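Local coordinates for protein probable TonB-dependent siderophore receptor PiuA (Acinetobacter baumannii, PDB 5FP1) that probably takes up iron across the outer membrane by binding ferric siderophores, possibly including ferric enterobactin, in the initial step of import, at residues S153-T158 against S709-V714; Q637-A642 against D667-Y672. All blocks are in the same frame, centred on the assembly; numbering follows the deposited sequence.

Contact 1: residues S153-T158 against S709-V714; sequences SVAAGT and SAVLAV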
loop_
_atom_site.group_PDB
_atom_site.type_symbol
_atom_site.label_atom_id
_atom_site.label_comp_id
_atom_site.label_asym_id
_atom_site.label_seq_id
_atom_site.Cartn_x
_atom_site.Cartn_y
_atom_site.Cartn_z
ATOM N N SER A 153 25.064 -2.302 -3.381
ATOM C CA SER A 153 24.865 -3.457 -2.546
ATOM C C SER A 153 24.919 -4.684 -3.431
ATOM O O SER A 153 24.320 -4.720 -4.520
ATOM C CB SER A 153 23.510 -3.364 -1.854
ATOM O OG SER A 153 23.365 -4.401 -0.899
ATOM N N VAL A 154 25.622 -5.706 -2.966
ATOM C CA VAL A 154 25.548 -6.995 -3.595
ATOM C C VAL A 154 25.145 -7.991 -2.538
ATOM O O VAL A 154 25.787 -8.100 -1.492
ATOM C CB VAL A 154 26.888 -7.410 -4.233
ATOM C CG1 VAL A 154 26.785 -8.826 -4.780
ATOM C CG2 VAL A 154 27.261 -6.447 -5.346
ATOM N N ALA A 155 24.090 -8.760 -2.795
ATOM C CA ALA A 155 23.576 -9.602 -1.741
ATOM C C ALA A 155 23.107 -10.931 -2.253
ATOM O O ALA A 155 22.630 -11.045 -3.379
ATOM C CB ALA A 155 22.459 -8.887 -0.984
ATOM N N ALA A 156 23.254 -11.939 -1.404
ATOM C CA ALA A 156 22.787 -13.274 -1.697
ATOM C C ALA A 156 22.107 -13.809 -0.456
ATOM O O ALA A 156 22.454 -13.442 0.661
ATOM C CB ALA A 156 23.950 -14.170 -2.120
ATOM N N GLY A 157 21.118 -14.680 -0.639
ATOM C CA GLY A 157 20.392 -15.204 0.494
ATOM C C GLY A 157 19.807 -16.573 0.270
ATOM O O GLY A 157 19.864 -17.112 -0.826
ATOM N N THR A 158 19.238 -17.129 1.321
ATOM C CA THR A 158 18.645 -18.446 1.227
ATOM C C THR A 158 17.455 -18.419 0.251
ATOM O O THR A 158 16.878 -17.338 -0.036
ATOM C CB THR A 158 18.192 -18.915 2.605
ATOM O OG1 THR A 158 17.394 -17.886 3.195
ATOM C CG2 THR A 158 19.401 -19.175 3.499
ATOM N N SER A 709 14.331 -16.770 6.522
ATOM C CA SER A 709 15.331 -16.581 5.491
ATOM C C SER A 709 16.533 -15.842 6.087
ATOM O O SER A 709 16.436 -15.275 7.162
ATOM C CB SER A 709 14.778 -15.779 4.309
ATOM O OG SER A 709 14.509 -14.436 4.693
ATOM N N ALA A 710 17.643 -15.872 5.372
ATOM C CA ALA A 710 18.814 -15.085 5.726
ATOM C C ALA A 710 19.323 -14.418 4.480
ATOM O O ALA A 710 19.317 -15.000 3.404
ATOM C CB ALA A 710 19.913 -15.984 6.308
ATOM N N VAL A 711 19.815 -13.196 4.641
ATOM C CA VAL A 711 20.448 -12.478 3.559
ATOM C C VAL A 711 21.784 -11.918 4.024
ATOM O O VAL A 711 21.878 -11.367 5.125
ATOM C CB VAL A 711 19.570 -11.310 3.099
ATOM C CG1 VAL A 711 20.280 -10.498 2.038
ATOM C CG2 VAL A 711 18.243 -11.848 2.550
ATOM N N LEU A 712 22.796 -12.036 3.178
ATOM C CA LEU A 712 24.103 -11.450 3.475
ATOM C C LEU A 712 24.454 -10.483 2.388
ATOM O O LEU A 712 24.432 -10.829 1.204
ATOM C CB LEU A 712 25.187 -12.531 3.569
ATOM C CG LEU A 712 26.587 -11.998 3.914
ATOM C CD1 LEU A 712 26.567 -11.478 5.342
ATOM C CD2 LEU A 712 27.621 -13.106 3.758
ATOM N N ALA A 713 24.799 -9.257 2.788
ATOM C CA ALA A 713 25.088 -8.208 1.836
ATOM C C ALA A 713 26.447 -7.556 2.089
ATOM O O ALA A 713 26.837 -7.328 3.227
ATOM C CB ALA A 713 24.024 -7.128 1.907
ATOM N N VAL A 714 27.105 -7.224 0.988
ATOM C CA VAL A 714 28.209 -6.288 0.979
ATOM C C VAL A 714 27.723 -4.964 0.433
ATOM O O VAL A 714 27.355 -4.882 -0.737
ATOM C CB VAL A 714 29.339 -6.733 0.042
ATOM C CG1 VAL A 714 30.490 -5.742 0.164
ATOM C CG2 VAL A 714 29.781 -8.156 0.362
HETATM O O HOH W 1 16.992 -14.975 1.501
#
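Thr158 and Ala710 grip each other twice at one end of this antiparallel pairing. The backbone N of Thr158 donates to Ala710 O at 3.0 Å, and the N of Ala710 returns a bond, also 3.0 Å, to the hydroxyl OG1 of Thr158, where a regular ladder would have used a carbonyl. With OG1 lodged between its own backbone N and carbonyl carbon (chi1 51°), the hydroxyl is swung across to the neighbouring strand. A water ties the same corner together, donating both to Thr158 O and to Ala710 O, so that the latter carbonyl accepts from a backbone N-H and from water.

Strand 149-157 is the first strand of the TonB-dependent receptor barrel and strand 709-717 the last, and their backbone ladder is the seam that closes the cylinder. Its bonds run both ways between Val154 and Val714 and between Ala156 and Leu712, the straightest being Leu712 N to Ala156 O (2.9 Å, 178° at the hydrogen).

On the inner face the side chains of Ala155, Ala713 and Val711 touch. CB of Ala155 sits 3.7 Å from CB of Ala713, and Val711, whose CG1 is anti to the backbone N (chi1 176°), brings that methyl within 4.1 Å of Ala155 CB. Lys56, in the plug region, touches Ala155, Val711 and Ala713. Ser153 OG lies 4.0 Å from Ala713 CB, but it is hydrogen-bonded to Asn715 and more weakly to Lys56. Outward, on the surface, lie Val154, Ala156, Leu712 and Val714. Leu712 passes Ala156 O with CB alone, at 4.1 Å, before its branched end turns away to Leu680 and Leu682 of the next strand.

Contact 2: residues Q637-A642 against D667-Y672; sequences QLTVGA and DAMARY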
loop_
_atom_site.group_PDB
_atom_site.type_symbol
_atom_site.label_atom_id
_atom_site.label_comp_id
_atom_site.label_asym_id
_atom_site.label_seq_id
_atom_site.Cartn_x
_atom_site.Cartn_y
_atom_site.Cartn_z
ATOM N N GLN A 637 32.556 -0.920 15.493
ATOM C CA GLN A 637 32.404 -1.391 14.125
ATOM C C GLN A 637 31.241 -2.398 13.960
ATOM O O GLN A 637 31.130 -3.032 12.912
ATOM C CB GLN A 637 33.704 -2.060 13.656
ATOM C CG GLN A 637 34.791 -1.092 13.199
ATOM C CD GLN A 637 35.900 -1.787 12.410
ATOM O OE1 GLN A 637 36.371 -2.862 12.788
ATOM N NE2 GLN A 637 36.317 -1.173 11.308
ATOM N N LEU A 638 30.428 -2.586 14.997
ATOM C CA LEU A 638 29.421 -3.654 14.988
ATOM C C LEU A 638 28.105 -3.224 15.610
ATOM O O LEU A 638 28.023 -2.962 16.811
ATOM C CB LEU A 638 29.902 -4.920 15.709
ATOM C CG LEU A 638 28.908 -6.091 15.721
ATOM C CD1 LEU A 638 28.667 -6.615 14.311
ATOM C CD2 LEU A 638 29.381 -7.227 16.613
ATOM N N THR A 639 27.074 -3.192 14.771
ATOM C CA THR A 639 25.709 -2.942 15.203
ATOM C C THR A 639 24.893 -4.225 15.108
ATOM O O THR A 639 25.000 -4.978 14.120
ATOM C CB THR A 639 25.067 -1.866 14.304
ATOM O OG1 THR A 639 25.845 -0.678 14.392
ATOM C CG2 THR A 639 23.640 -1.562 14.729
ATOM N N VAL A 640 24.092 -4.475 16.133
ATOM C CA VAL A 640 23.181 -5.616 16.154
ATOM C C VAL A 640 21.746 -5.088 16.291
ATOM O O VAL A 640 21.491 -4.174 17.079
ATOM C CB VAL A 640 23.491 -6.555 17.323
ATOM C CG1 VAL A 640 22.414 -7.613 17.457
ATOM C CG2 VAL A 640 24.849 -7.213 17.119
ATOM N N GLY A 641 20.825 -5.650 15.507
ATOM C CA GLY A 641 19.400 -5.242 15.553
ATOM C C GLY A 641 18.451 -6.389 15.826
ATOM O O GLY A 641 18.719 -7.535 15.465
ATOM N N ALA A 642 17.340 -6.075 16.475
ATOM C CA ALA A 642 16.311 -7.037 16.777
ATOM C C ALA A 642 14.936 -6.408 16.534
ATOM O O ALA A 642 14.703 -5.241 16.857
ATOM C CB ALA A 642 16.400 -7.495 18.220
ATOM N N ASP A 667 12.788 -10.728 13.888
ATOM C CA ASP A 667 13.849 -10.496 12.935
ATOM C C ASP A 667 15.136 -10.113 13.657
ATOM O O ASP A 667 15.102 -9.606 14.780
ATOM C CB ASP A 667 13.454 -9.391 11.971
ATOM C CG ASP A 667 12.228 -9.764 11.142
ATOM O OD1 ASP A 667 12.350 -10.669 10.287
ATOM O OD2 ASP A 667 11.138 -9.190 11.373
ATOM N N ALA A 668 16.256 -10.341 13.001
ATOM C CA ALA A 668 17.541 -9.891 13.534
ATOM C C ALA A 668 18.465 -9.398 12.466
ATOM O O ALA A 668 18.336 -9.759 11.289
ATOM C CB ALA A 668 18.193 -11.004 14.339
ATOM N N MET A 669 19.440 -8.581 12.877
ATOM C CA MET A 669 20.390 -8.036 11.963
ATOM C C MET A 669 21.771 -7.844 12.652
ATOM O O MET A 669 21.845 -7.580 13.838
ATOM C CB MET A 669 19.876 -6.682 11.479
ATOM C CG MET A 669 20.701 -5.985 10.427
ATOM S SD MET A 669 21.987 -4.889 11.096
ATOM C CE MET A 669 21.003 -3.568 11.787
ATOM N N ALA A 670 22.824 -7.925 11.858
ATOM C CA ALA A 670 24.158 -7.501 12.272
ATOM C C ALA A 670 24.852 -6.833 11.104
ATOM O O ALA A 670 24.880 -7.355 9.996
ATOM C CB ALA A 670 24.969 -8.702 12.745
ATOM N N ARG A 671 25.440 -5.682 11.388
ATOM C CA ARG A 671 26.138 -4.886 10.432
ATOM C C ARG A 671 27.573 -4.653 10.926
ATOM O O ARG A 671 27.761 -4.047 11.979
ATOM C CB ARG A 671 25.491 -3.524 10.318
ATOM C CG ARG A 671 26.202 -2.650 9.306
ATOM C CD ARG A 671 25.316 -1.551 8.724
ATOM N NE ARG A 671 24.644 -0.809 9.768
ATOM C CZ ARG A 671 23.325 -0.744 9.932
ATOM N NH1 ARG A 671 22.487 -1.367 9.104
ATOM N NH2 ARG A 671 22.849 -0.027 10.924
ATOM N N TYR A 672 28.551 -5.093 10.146
ATOM C CA TYR A 672 29.972 -4.912 10.500
ATOM C C TYR A 672 30.608 -3.922 9.555
ATOM O O TYR A 672 30.586 -4.110 8.332
ATOM C CB TYR A 672 30.736 -6.243 10.464
ATOM C CG TYR A 672 32.193 -6.114 10.915
ATOM C CD1 TYR A 672 32.515 -5.970 12.254
ATOM C CD2 TYR A 672 33.228 -6.111 9.995
ATOM C CE1 TYR A 672 33.829 -5.840 12.668
ATOM C CE2 TYR A 672 34.546 -5.979 10.397
ATOM C CZ TYR A 672 34.837 -5.842 11.734
ATOM O OH TYR A 672 36.143 -5.710 12.137
HETATM O O HOH W 2 28.181 -1.272 12.476
#
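The carbonyl O of Arg671 is held by two donors: Thr639 N at 3.0 Å, lying in the carbonyl plane, and a water at 2.9 Å. That water also accepts from OG1 of Thr639, 3.1 Å away, linking the threonine hydroxyl to the strand opposite. Thr639 has OG1 beside its own backbone N (chi1 -59°), which sets the hydroxyl towards the water and places CG2, anti to the backbone N, 4.2 Å from NH2 of Arg671. The threonine and arginine side chains run alongside one another in the same direction; the arginine chain bends at its third torsion, and its guanidinium is fixed by Gln681 and by a salt bridge to Asp54.

Farther along, Gly641 N donates to Met669 O at 2.7 Å, a short bond whose donor is tilted from the carbonyl plane. Met669 starts out extended but then folds back through CG and SD, bringing CE over the glycine backbone and near CG2 of Thr639. Trp629 and Asp54 also touch this methionine, which is buried.

The other face carries Leu638, Val640, Ala642, Ala668, Ala670 and Tyr672. CD1 of Leu638 approaches the Tyr672 ring at its edge and rests 3.6 Å from Arg671 O. The ring runs onward past the end of the pairing, beside Gln637, with CD1 of Tyr672 3.3 Å from Gln637 O; the glutamine amide plane is turned 67° from the ring, and its OE1 comes 2.9 Å from Tyr672 OH.

Thr639, Met669 and Arg671 turned towards the plug on one side, with mostly apolar side chains on the outer surface, fit a membrane-spanning beta hairpin, here strands 638-651 and 659-673 of a TonB-dependent receptor barrel.

In the fold
Contacts 1 and 2 lie in the same barrel wall, with centres 14 Å apart and nearest atoms about 6 Å apart. Around the wall the strands run 638-651, 659-673, 678-685, 709-717 and 149-157, so a single strand, 678-685, separates the two pairings. Its Gln681 reaches both, through its side chain to Arg671 and its backbone to Ala713. Along the chain, 153-158 comes first, the local hairpin of contact 2 follows much later, and 709-714 comes last: contact 1 joins the chain-distant ends of the barrel, contact 2 two consecutive strands. Both inner faces meet the plug region, at Lys56 and Asp54 respectively.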